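Local coordinates for protein arginase (Glaciozyma antarctica, PDB 5YNL) that probably hydrolyses L-arginine to L-ornithine and urea, as a cold-adapted arginase of a psychrophilic yeast, at residues A[149-154]-A[327-332]; A[178-183]-A[286-291]. One frame throughout, in Å; residues are numbered along the deposited sequence.

Interaction 1 of 2, residues A[149-154]-A[327-332]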
loop_
_atom_site.group_PDB
_atom_site.type_symbol
_atom_site.label_atom_id
_atom_site.label_comp_id
_atom_site.label_asym_id
_atom_site.label_seq_id
_atom_site.Cartn_x
_atom_site.Cartn_y
_atom_site.Cartn_z
ATOM N N VAL A 149 -9.153 -0.253 3.509
ATOM C CA VAL A 149 -8.103 0.572 4.091
ATOM C C VAL A 149 -7.343 -0.284 5.101
ATOM O O VAL A 149 -7.877 -0.593 6.171
ATOM C CB VAL A 149 -8.682 1.839 4.787
ATOM C CG1 VAL A 149 -7.566 2.701 5.371
ATOM C CG2 VAL A 149 -9.535 2.660 3.803
ATOM N N THR A 150 -6.116 -0.691 4.769
ATOM C CA THR A 150 -5.321 -1.435 5.744
ATOM C C THR A 150 -4.420 -0.492 6.519
ATOM O O THR A 150 -3.557 0.212 5.942
ATOM C CB THR A 150 -4.489 -2.576 5.153
ATOM O OG1 THR A 150 -5.295 -3.350 4.258
ATOM C CG2 THR A 150 -3.996 -3.480 6.271
ATOM N N LEU A 151 -4.650 -0.472 7.834
ATOM C CA LEU A 151 -3.892 0.361 8.744
ATOM C C LEU A 151 -2.835 -0.529 9.339
ATOM O O LEU A 151 -3.134 -1.444 10.119
ATOM C CB LEU A 151 -4.789 0.935 9.840
ATOM C CG LEU A 151 -5.857 1.876 9.297
ATOM C CD1 LEU A 151 -6.643 2.541 10.433
ATOM C CD2 LEU A 151 -5.224 2.918 8.356
ATOM N N GLY A 152 -1.588 -0.272 8.976
ATOM C CA GLY A 152 -0.567 -1.190 9.401
ATOM C C GLY A 152 0.490 -0.714 10.370
ATOM O O GLY A 152 0.698 0.490 10.651
ATOM N N GLY A 153 1.138 -1.729 10.921
ATOM C CA GLY A 153 2.505 -1.606 11.322
ATOM C C GLY A 153 3.298 -1.854 10.050
ATOM O O GLY A 153 3.275 -1.058 9.105
ATOM N N ASP A 154 3.950 -3.005 10.014
ATOM C CA ASP A 154 5.026 -3.276 9.084
ATOM C C ASP A 154 4.583 -3.379 7.629
ATOM O O ASP A 154 3.483 -3.828 7.341
ATOM C CB ASP A 154 5.699 -4.571 9.498
ATOM C CG ASP A 154 7.009 -4.757 8.835
ATOM O OD1 ASP A 154 8.001 -4.235 9.385
ATOM O OD2 ASP A 154 7.047 -5.401 7.759
ATOM N N LEU A 327 -6.088 0.600 -0.200
ATOM C CA LEU A 327 -5.162 1.561 0.373
ATOM C C LEU A 327 -4.528 0.966 1.624
ATOM O O LEU A 327 -5.251 0.580 2.567
ATOM C CB LEU A 327 -5.937 2.819 0.777
ATOM C CG LEU A 327 -5.224 3.868 1.631
ATOM C CD1 LEU A 327 -4.062 4.481 0.849
ATOM C CD2 LEU A 327 -6.214 4.915 2.057
ATOM N N ASP A 328 -3.197 0.879 1.637
ATOM C CA ASP A 328 -2.484 0.567 2.865
ATOM C C ASP A 328 -1.861 1.852 3.418
ATOM O O ASP A 328 -1.263 2.638 2.659
ATOM C CB ASP A 328 -1.332 -0.402 2.626
ATOM C CG ASP A 328 -1.714 -1.611 1.815
ATOM O OD1 ASP A 328 -2.909 -1.992 1.756
ATOM O OD2 ASP A 328 -0.770 -2.196 1.246
ATOM N N ILE A 329 -1.969 2.051 4.725
ATOM C CA ILE A 329 -1.244 3.125 5.380
ATOM C C ILE A 329 -0.363 2.423 6.414
ATOM O O ILE A 329 -0.857 2.012 7.484
ATOM C CB ILE A 329 -2.195 4.090 6.113
ATOM C CG1 ILE A 329 -3.277 4.628 5.174
ATOM C CG2 ILE A 329 -1.399 5.213 6.814
ATOM C CD1 ILE A 329 -2.836 5.764 4.255
ATOM N N MET A 330 0.924 2.265 6.113
ATOM C CA MET A 330 1.762 1.385 6.915
ATOM C C MET A 330 2.752 2.144 7.810
ATOM O O MET A 330 3.020 3.332 7.593
ATOM C CB MET A 330 2.514 0.432 5.979
ATOM C CG MET A 330 1.625 -0.415 5.063
ATOM S SD MET A 330 0.683 -1.743 5.862
ATOM C CE MET A 330 0.386 -2.822 4.459
ATOM N N GLU A 331 3.295 1.452 8.805
ATOM C CA GLU A 331 4.328 2.009 9.679
ATOM C C GLU A 331 3.988 3.374 10.280
ATOM O O GLU A 331 4.830 4.266 10.354
ATOM C CB GLU A 331 5.694 2.017 8.981
ATOM C CG GLU A 331 6.230 0.612 8.714
ATOM C CD GLU A 331 7.688 0.585 8.259
ATOM O OE1 GLU A 331 8.516 1.372 8.795
ATOM O OE2 GLU A 331 8.002 -0.247 7.371
ATOM N N ILE A 332 2.744 3.499 10.735
ATOM C CA ILE A 332 2.204 4.744 11.268
ATOM C C ILE A 332 2.970 5.240 12.505
ATOM O O ILE A 332 3.347 6.410 12.565
ATOM C CB ILE A 332 0.694 4.596 11.565
ATOM C CG1 ILE A 332 -0.094 4.479 10.256
ATOM C CG2 ILE A 332 0.183 5.759 12.404
ATOM C CD1 ILE A 332 -1.379 3.694 10.381
HETATM O O HOH W 1 -5.528 -2.684 1.854
#
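T150 and I329 sit at the middle of a parallel strand pair, 149-152 beside 327-330, in the buried central sheet. T150 N gives its hydrogen to L327 O (2.7 Å), I329 N to T150 O (2.7 Å) and G152 N to I329 O (2.8 Å), the last nearly straight at the hydrogen (176°). Past the strand ends E331 N reaches G153 O, a bond so short that its exact length is doubtful.

Polar side chains share one face. T150 OG1 and D328 CG both lie beside their own backbone N (chi1 -46° and -49°), which lays the two groups side by side, with T150 OG1 3.7 Å from D328 OD1. A water binds both atoms, donating to D328 OD1 at 2.7 Å, and T161 OG1 bonds to both as well.

V149, L327, L151 and I329 make up the other, apolar face; L151 CD2 comes 3.9 Å from I329 CB, helix 77-83 touches L151, and helix 345-356 touches L327 and I329. At the C-terminal ends, the bent chain of M330, on the side of T150 and D328, sets its SD 3.8 Å from G152 CA, while E331 turns its carboxylate to H195. Buried in the sheet, T150 OG1 and D328 OD1 are thus gripped by the same two partners, the water and T161 OG1.

Interaction 2 of 2, residues A[178-183]-A[286-291]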
loop_
_atom_site.group_PDB
_atom_site.type_symbol
_atom_site.label_atom_id
_atom_site.label_comp_id
_atom_site.label_asym_id
_atom_site.label_seq_id
_atom_site.Cartn_x
_atom_site.Cartn_y
_atom_site.Cartn_z
ATOM N N ASP A 178 7.414 4.101 -0.501
ATOM C CA ASP A 178 8.315 3.616 0.547
ATOM C C ASP A 178 9.721 4.075 0.223
ATOM O O ASP A 178 10.057 4.312 -0.945
ATOM C CB ASP A 178 8.271 2.075 0.611
ATOM C CG ASP A 178 8.775 1.511 1.940
ATOM O OD1 ASP A 178 9.911 1.847 2.334
ATOM O OD2 ASP A 178 8.044 0.731 2.590
ATOM N N ALA A 179 10.524 4.235 1.272
ATOM C CA ALA A 179 11.940 4.542 1.113
ATOM C C ALA A 179 12.679 3.276 0.705
ATOM O O ALA A 179 13.819 3.332 0.230
ATOM C CB ALA A 179 12.504 5.089 2.416
ATOM N N HIS A 180 12.020 2.133 0.909
ATOM C CA HIS A 180 12.632 0.823 0.696
ATOM C C HIS A 180 11.906 0.020 -0.363
ATOM O O HIS A 180 10.681 0.033 -0.427
ATOM C CB HIS A 180 12.604 0.020 1.993
ATOM C CG HIS A 180 13.066 0.784 3.183
ATOM N ND1 HIS A 180 14.294 1.421 3.230
ATOM C CD2 HIS A 180 12.474 1.028 4.376
ATOM C CE1 HIS A 180 14.434 2.011 4.399
ATOM N NE2 HIS A 180 13.341 1.789 5.116
ATOM N N ALA A 181 12.667 -0.716 -1.165
ATOM C CA ALA A 181 12.083 -1.569 -2.201
ATOM C C ALA A 181 11.475 -2.856 -1.634
ATOM O O ALA A 181 10.605 -3.450 -2.267
ATOM C CB ALA A 181 13.107 -1.882 -3.304
ATOM N N ASP A 182 11.932 -3.281 -0.453
ATOM C CA ASP A 182 11.436 -4.510 0.185
ATOM C C ASP A 182 11.331 -5.711 -0.792
ATOM O O ASP A 182 10.360 -6.479 -0.755
ATOM C CB ASP A 182 10.077 -4.256 0.868
ATOM C CG ASP A 182 10.165 -3.280 2.035
ATOM O OD1 ASP A 182 11.265 -3.083 2.584
ATOM O OD2 ASP A 182 9.117 -2.723 2.424
ATOM N N ILE A 183 12.321 -5.872 -1.665
ATOM C CA ILE A 183 12.205 -6.876 -2.717
ATOM C C ILE A 183 13.167 -8.056 -2.572
ATOM O O ILE A 183 13.244 -8.911 -3.454
ATOM C CB ILE A 183 12.311 -6.233 -4.132
ATOM C CG1 ILE A 183 11.516 -7.041 -5.164
ATOM C CG2 ILE A 183 13.758 -6.063 -4.560
ATOM C CD1 ILE A 183 11.274 -6.282 -6.435
ATOM N N ASP A 286 3.623 3.687 2.767
ATOM C CA ASP A 286 4.360 3.543 4.003
ATOM C C ASP A 286 4.770 4.920 4.419
ATOM O O ASP A 286 5.387 5.650 3.650
ATOM C CB ASP A 286 5.613 2.705 3.803
ATOM C CG ASP A 286 6.281 2.357 5.104
ATOM O OD1 ASP A 286 6.744 3.282 5.810
ATOM O OD2 ASP A 286 6.334 1.153 5.440
ATOM N N VAL A 287 4.435 5.266 5.650
ATOM C CA VAL A 287 4.691 6.585 6.204
ATOM C C VAL A 287 6.187 6.875 6.397
ATOM O O VAL A 287 6.578 8.034 6.462
ATOM C CB VAL A 287 3.847 6.752 7.473
ATOM C CG1 VAL A 287 4.119 8.054 8.180
ATOM C CG2 VAL A 287 2.390 6.677 7.082
ATOM N N ASP A 288 7.027 5.840 6.429
ATOM C CA ASP A 288 8.479 6.060 6.466
ATOM C C ASP A 288 9.049 6.727 5.190
ATOM O O ASP A 288 10.219 7.127 5.156
ATOM C CB ASP A 288 9.257 4.785 6.885
ATOM C CG ASP A 288 9.672 3.876 5.699
ATOM O OD1 ASP A 288 9.146 3.998 4.559
ATOM O OD2 ASP A 288 10.539 2.993 5.929
ATOM N N ALA A 289 8.225 6.858 4.151
ATOM C CA ALA A 289 8.671 7.571 2.958
ATOM C C ALA A 289 8.596 9.077 3.185
ATOM O O ALA A 289 9.145 9.855 2.383
ATOM C CB ALA A 289 7.881 7.154 1.713
ATOM N N LEU A 290 7.922 9.472 4.268
ATOM C CA LEU A 290 7.659 10.879 4.520
ATOM C C LEU A 290 8.727 11.536 5.393
ATOM O O LEU A 290 9.644 10.866 5.888
ATOM C CB LEU A 290 6.298 11.074 5.203
ATOM C CG LEU A 290 4.995 10.854 4.438
ATOM C CD1 LEU A 290 3.815 11.120 5.375
ATOM C CD2 LEU A 290 4.910 11.755 3.213
ATOM N N ASP A 291 8.592 12.854 5.547
ATOM C CA ASP A 291 9.319 13.655 6.529
ATOM C C ASP A 291 8.325 14.537 7.308
ATOM O O ASP A 291 7.275 14.938 6.761
ATOM C CB ASP A 291 10.338 14.566 5.829
ATOM C CG ASP A 291 11.632 13.864 5.515
ATOM O OD1 ASP A 291 11.772 12.691 5.917
ATOM O OD2 ASP A 291 12.517 14.489 4.886
#
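D178 and D286 each hold CG anti to the backbone N (chi1 -160° and -171°), torsions that carry their carboxylates into the same small space between the loops 178-183 and 286-291. There D178 OD2 lies 3.4 Å from D286 OD2, and D178 OD1 lies 3.2 Å from D288 OD1. Both pairs are acceptor against acceptor, so no hydrogen bond joins them; the D178 and D288 carboxylates stand almost perpendicular, their planes 84° apart.

H180 meets D288 obliquely. Its NE2 is 3.2 Å from D288 OD2, but the angle is too poor for a hydrogen bond, and the planes of ring and carboxylate are turned steeply against each other. The ring is held instead from its other nitrogen, ND1, which bonds to the D235 carbonyl, and the methyl of A179 covers one face over the ring centre.

Each loop fixes its own aspartate through an Asx turn: H180 N donates to D178 OD1 (2.6 Å) from the anti side, tilted out of the carboxylate plane, and D288 N donates to D286 OD1 (2.6 Å). D178 OD2 is further bonded to H155 ND1. Next to the carboxylates the A289 methyl rests against the D178 backbone, its CB 3.8 Å from D178 CA.

Oxygens of D178, D286 and D288 converge here, as in a cation site. The D-A-H-A-D run 178-182 and the D-V-D run 286-288, at the C-terminal ends of neighbouring parallel strands, match the signature sequences of the arginase family, on a parallel alpha/beta fold. By similarity to relatives, D178, H180, D182, D286 and D288, together with H155, correspond to the usual manganese ligands of arginases, although H155 and H180 here use ND1 for hydrogen bonds within the protein.

How the interactions relate
Both interactions belong to one parallel sheet, but at different levels. Interaction 1, almost wholly buried, joins neighbouring strands along their length, chiefly through backbone bonds and apolar packing. Interaction 2 joins loops beyond the strand ends, where H180 and D288 are partly exposed; it has no hydrogen bond between its segments and is dominated by clustered carboxylates and a histidine. Strand 281-286 stands between strands 324-330 and 173-177, and segment 286-291 of interaction 2 touches 327-332 of interaction 1. M330 O probably accepts from V287 N (3.1 Å), and E331 OE2 and D286 OD2, 2.9 Å apart, make a close approach of two acidic groups. Strand pairing thus passes at its C-terminal edge into the probable metal site.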